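Local coordinates for protein putative dihydrodipicolinate synthase (Thermus thermophilus, PDB 2PCQ) that is a putative member of the dihydrodipicolinate synthetase family, a protein built on a TIM barrel, at residues T8-D11 with R15-E18; L240-L245 with L250-P255. One frame throughout, in Å; residues are numbered along the deposited sequence.

Contact 1 (T8-D11 with R15-E18); sequences TPFD and RLDE
D11 and R15 face each other across a hairpin-like turn in the loop that leads from barrel strand 2-6 of this TIM barrel to helix 18-28, where F10 and L16 form a single beta bridge. The two side chains cross at a slant, with carboxylate and guanidinium planes 70° apart, and the carboxylate divides its oxygens. D11 OD2 makes a salt bridge to R15 NE at 2.8 Å, a bent and weak hydrogen bond, while D11 OD1 lies over one guanidinium face and accepts a hydrogen bond from R15 N at 3.0 Å, from well above the carboxylate plane. Placing CG between backbone N and carbonyl carbon (chi1 54°) brings the D11 carboxylate to both nitrogens. R15 NH2 has a salt bridge to E13, a second acidic partner for the guanidinium group. The backbone is tied on both sides of the bridge: D11 N donates to R15 O, and D17 N to P9 O with an almost straight N-H...O angle of 167°. The F10 ring has R15 C at its edge, near its plane. L16, with CG anti to its backbone N, swings one methyl back to 8-11. There L16 CD1 meets T8 CG2 at 3.5 Å.

Contact 2 (L240-L245 with L250-P255); sequences LLKQAL and LPAGYP
K242 reaches from helix 216-247 across to A252-P255, in a loop that doubles back along the helix, in the C-terminal helical part that follows the eight-stranded TIM barrel. Its CB, directed at that segment, sits 3.6 Å from G253 O. CG follows between the carbonyls of A252 and G253, and K242 CD runs past the Y254 carbonyl carbon to lie 4.0 Å from P255 CD. K242 CE then meets A252 O at 3.4 Å. Because the lysine chain stays extended beyond CG, K242 NZ is carried the full length of the side chain to Y254 O, 2.9 Å away. That bond comes from well above the carbonyl plane, 71° out of it. The ammonium has further partners in E43, as a salt bridge, and the T8 carbonyl oxygen, so a buried charge is met by one carboxylate and two backbone oxygens, which probably favours its protonated state.

One helical turn further on, L245 closes the other end of the contact. L250 N donates to L245 O at 2.9 Å, and the two leucines meet through L245 CD2 and L250 CD1. L250 also packs on helix 18-28. Between lysine and leucines the A252 methyl is pressed against L245, with A252 CB to L245 CB at 3.4 Å, tighter than usual for two carbons.

F10 O of contact 1 and Y254 N of contact 2 lie 2.9 Å apart, a probable hydrogen bond, and so illustrate how segments far apart in sequence can be joined by a few backbone-directed bonds. The centres of the two contacts lie 11 Å apart, on the same side of the chain's centre. The lysine of contact 2 reaches T8 O of contact 1, with K242 NZ 2.6 Å away, a second probable hydrogen bond. Alongside, P9 packs on the return segment, its CG 3.4 Å from P251 O. The loop after strand 2-6 is thus joined to the helix 216-247 region. Neither contact includes A143 or V148 of the potassium site; a glycerol, probably from crystallisation, hydrogen-bonds Y254 OH.

Contact 1 (T8-D11 with R15-E18)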
loop_
_atom_site.group_PDB
_atom_site.type_symbol
_atom_site.label_atom_id
_atom_site.label_comp_id
_atom_site.label_asym_id
_atom_site.label_seq_id
_atom_site.Cartn_x
_atom_site.Cartn_y
_atom_site.Cartn_z
ATOM N N THR A 8 -16.388 -25.378 -0.008
ATOM C CA THR A 8 -16.039 -26.786 -0.124
ATOM C C THR A 8 -15.915 -27.301 1.306
ATOM O O THR A 8 -15.028 -26.887 2.051
ATOM C CB THR A 8 -14.706 -26.979 -0.863
ATOM O OG1 THR A 8 -14.818 -26.437 -2.185
ATOM C CG2 THR A 8 -14.362 -28.463 -0.958
ATOM N N PRO A 9 -16.819 -28.205 1.709
ATOM C CA PRO A 9 -16.848 -28.791 3.052
ATOM C C PRO A 9 -15.679 -29.681 3.452
ATOM O O PRO A 9 -15.229 -30.517 2.677
ATOM C CB PRO A 9 -18.163 -29.577 3.064
ATOM C CG PRO A 9 -18.994 -28.910 2.004
ATOM C CD PRO A 9 -17.981 -28.656 0.924
ATOM N N PHE A 10 -15.205 -29.475 4.679
ATOM C CA PHE A 10 -14.139 -30.268 5.289
ATOM C C PHE A 10 -14.711 -30.575 6.674
ATOM O O PHE A 10 -15.488 -29.777 7.199
ATOM C CB PHE A 10 -12.853 -29.448 5.494
ATOM C CG PHE A 10 -12.175 -29.023 4.221
ATOM C CD1 PHE A 10 -11.466 -29.940 3.452
ATOM C CD2 PHE A 10 -12.244 -27.695 3.794
ATOM C CE1 PHE A 10 -10.832 -29.544 2.271
ATOM C CE2 PHE A 10 -11.618 -27.288 2.621
ATOM C CZ PHE A 10 -10.909 -28.214 1.854
ATOM N N ASP A 11 -14.363 -31.716 7.265
ATOM C CA ASP A 11 -14.843 -31.982 8.616
ATOM C C ASP A 11 -13.905 -31.181 9.513
ATOM O O ASP A 11 -13.023 -30.487 9.009
ATOM C CB ASP A 11 -14.787 -33.477 8.971
ATOM C CG ASP A 11 -13.410 -34.086 8.773
ATOM O OD1 ASP A 11 -12.394 -33.401 9.023
ATOM O OD2 ASP A 11 -13.351 -35.271 8.380
ATOM N N ARG A 15 -10.605 -33.049 6.648
ATOM C CA ARG A 15 -10.810 -34.033 5.591
ATOM C C ARG A 15 -11.906 -33.568 4.635
ATOM O O ARG A 15 -12.968 -33.122 5.067
ATOM C CB ARG A 15 -11.199 -35.391 6.191
ATOM C CG ARG A 15 -10.072 -36.107 6.932
ATOM C CD ARG A 15 -10.533 -37.467 7.453
ATOM N NE ARG A 15 -11.431 -37.343 8.598
ATOM C CZ ARG A 15 -11.036 -37.368 9.868
ATOM N NH1 ARG A 15 -9.752 -37.522 10.164
ATOM N NH2 ARG A 15 -11.924 -37.228 10.844
ATOM N N LEU A 16 -11.641 -33.660 3.335
ATOM C CA LEU A 16 -12.629 -33.269 2.340
ATOM C C LEU A 16 -13.865 -34.141 2.538
ATOM O O LEU A 16 -13.754 -35.359 2.683
ATOM C CB LEU A 16 -12.074 -33.479 0.927
ATOM C CG LEU A 16 -13.065 -33.242 -0.219
ATOM C CD1 LEU A 16 -13.504 -31.782 -0.224
ATOM C CD2 LEU A 16 -12.421 -33.613 -1.547
ATOM N N ASP A 17 -15.041 -33.521 2.555
ATOM C CA ASP A 17 -16.283 -34.269 2.734
ATOM C C ASP A 17 -17.076 -34.226 1.433
ATOM O O ASP A 17 -17.873 -33.314 1.215
ATOM C CB ASP A 17 -17.117 -33.659 3.862
ATOM C CG ASP A 17 -18.287 -34.545 4.267
ATOM O OD1 ASP A 17 -18.824 -35.271 3.402
ATOM O OD2 ASP A 17 -18.679 -34.507 5.450
ATOM N N GLU A 18 -16.846 -35.214 0.574
ATOM C CA GLU A 18 -17.515 -35.307 -0.722
ATOM C C GLU A 18 -19.037 -35.361 -0.623
ATOM O O GLU A 18 -19.741 -34.695 -1.384
ATOM C CB GLU A 18 -17.015 -36.543 -1.477
ATOM C CG GLU A 18 -15.535 -36.497 -1.815
ATOM C CD GLU A 18 -15.029 -37.800 -2.402
ATOM O OE1 GLU A 18 -15.604 -38.274 -3.407
ATOM O OE2 GLU A 18 -14.051 -38.350 -1.855
#

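Contact 2 (L240-L245 with L250-P255)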
loop_
_atom_site.group_PDB
_atom_site.type_symbol
_atom_site.label_atom_id
_atom_site.label_comp_id
_atom_site.label_asym_id
_atom_site.label_seq_id
_atom_site.Cartn_x
_atom_site.Cartn_y
_atom_site.Cartn_z
ATOM N N LEU A 240 -16.852 -17.261 8.434
ATOM C CA LEU A 240 -18.185 -16.735 8.718
ATOM C C LEU A 240 -19.222 -17.342 7.782
ATOM O O LEU A 240 -20.328 -17.670 8.206
ATOM C CB LEU A 240 -18.208 -15.205 8.600
ATOM C CG LEU A 240 -19.550 -14.534 8.935
ATOM C CD1 LEU A 240 -19.999 -14.959 10.329
ATOM C CD2 LEU A 240 -19.417 -13.013 8.853
ATOM N N LEU A 241 -18.860 -17.497 6.512
ATOM C CA LEU A 241 -19.767 -18.077 5.526
ATOM C C LEU A 241 -20.170 -19.497 5.912
ATOM O O LEU A 241 -21.351 -19.842 5.902
ATOM C CB LEU A 241 -19.107 -18.098 4.142
ATOM C CG LEU A 241 -19.894 -18.815 3.039
ATOM C CD1 LEU A 241 -21.257 -18.152 2.877
ATOM C CD2 LEU A 241 -19.109 -18.779 1.730
ATOM N N LYS A 242 -19.186 -20.324 6.248
ATOM C CA LYS A 242 -19.469 -21.701 6.621
ATOM C C LYS A 242 -20.252 -21.803 7.924
ATOM O O LYS A 242 -21.166 -22.618 8.038
ATOM C CB LYS A 242 -18.169 -22.504 6.711
ATOM C CG LYS A 242 -17.594 -22.867 5.345
ATOM C CD LYS A 242 -16.434 -23.847 5.462
ATOM C CE LYS A 242 -16.087 -24.434 4.106
ATOM N NZ LYS A 242 -14.997 -25.444 4.198
ATOM N N GLN A 243 -19.905 -20.975 8.903
ATOM C CA GLN A 243 -20.611 -21.005 10.175
ATOM C C GLN A 243 -22.077 -20.620 9.973
ATOM O O GLN A 243 -22.967 -21.175 10.618
ATOM C CB GLN A 243 -19.947 -20.065 11.183
ATOM C CG GLN A 243 -20.685 -19.987 12.518
ATOM C CD GLN A 243 -19.873 -19.297 13.596
ATOM O OE1 GLN A 243 -19.087 -18.391 13.314
ATOM N NE2 GLN A 243 -20.070 -19.714 14.842
ATOM N N ALA A 244 -22.323 -19.680 9.066
ATOM C CA ALA A 244 -23.683 -19.232 8.775
ATOM C C ALA A 244 -24.470 -20.360 8.113
ATOM O O ALA A 244 -25.621 -20.621 8.465
ATOM C CB ALA A 244 -23.652 -18.015 7.860
ATOM N N LEU A 245 -23.851 -21.028 7.147
ATOM C CA LEU A 245 -24.524 -22.123 6.470
ATOM C C LEU A 245 -24.814 -23.258 7.448
ATOM O O LEU A 245 -25.897 -23.835 7.412
ATOM C CB LEU A 245 -23.684 -22.622 5.292
ATOM C CG LEU A 245 -23.689 -21.676 4.087
ATOM C CD1 LEU A 245 -22.594 -22.068 3.109
ATOM C CD2 LEU A 245 -25.055 -21.718 3.414
ATOM N N LEU A 250 -27.325 -26.301 6.749
ATOM C CA LEU A 250 -26.709 -26.877 5.553
ATOM C C LEU A 250 -25.325 -27.443 5.884
ATOM O O LEU A 250 -24.619 -26.915 6.744
ATOM C CB LEU A 250 -26.613 -25.830 4.437
ATOM C CG LEU A 250 -27.951 -25.396 3.827
ATOM C CD1 LEU A 250 -27.712 -24.425 2.685
ATOM C CD2 LEU A 250 -28.698 -26.613 3.316
ATOM N N PRO A 251 -24.922 -28.530 5.203
ATOM C CA PRO A 251 -23.625 -29.184 5.421
ATOM C C PRO A 251 -22.403 -28.478 4.816
ATOM O O PRO A 251 -21.679 -29.066 4.013
ATOM C CB PRO A 251 -23.847 -30.568 4.815
ATOM C CG PRO A 251 -24.690 -30.253 3.624
ATOM C CD PRO A 251 -25.709 -29.264 4.191
ATOM N N ALA A 252 -22.165 -27.234 5.221
ATOM C CA ALA A 252 -21.036 -26.464 4.705
ATOM C C ALA A 252 -19.694 -26.901 5.284
ATOM O O ALA A 252 -18.641 -26.600 4.724
ATOM C CB ALA A 252 -21.254 -24.982 4.976
ATOM N N GLY A 253 -19.723 -27.610 6.406
ATOM C CA GLY A 253 -18.480 -28.052 7.005
ATOM C C GLY A 253 -17.684 -26.922 7.646
ATOM O O GLY A 253 -18.236 -25.871 7.984
ATOM N N TYR A 254 -16.379 -27.136 7.794
ATOM C CA TYR A 254 -15.496 -26.163 8.434
ATOM C C TYR A 254 -14.299 -25.790 7.574
ATOM O O TYR A 254 -13.915 -26.532 6.669
ATOM C CB TYR A 254 -14.976 -26.743 9.751
ATOM C CG TYR A 254 -16.071 -27.226 10.667
ATOM C CD1 TYR A 254 -16.550 -26.423 11.697
ATOM C CD2 TYR A 254 -16.663 -28.474 10.471
ATOM C CE1 TYR A 254 -17.594 -26.848 12.512
ATOM C CE2 TYR A 254 -17.706 -28.909 11.274
ATOM C CZ TYR A 254 -18.168 -28.093 12.290
ATOM O OH TYR A 254 -19.206 -28.521 13.081
ATOM N N PRO A 255 -13.692 -24.624 7.846
ATOM C CA PRO A 255 -12.522 -24.195 7.074
ATOM C C PRO A 255 -11.405 -25.197 7.366
ATOM O O PRO A 255 -11.350 -25.764 8.458
ATOM C CB PRO A 255 -12.215 -22.814 7.650
ATOM C CG PRO A 255 -13.565 -22.324 8.097
ATOM C CD PRO A 255 -14.146 -23.555 8.750
#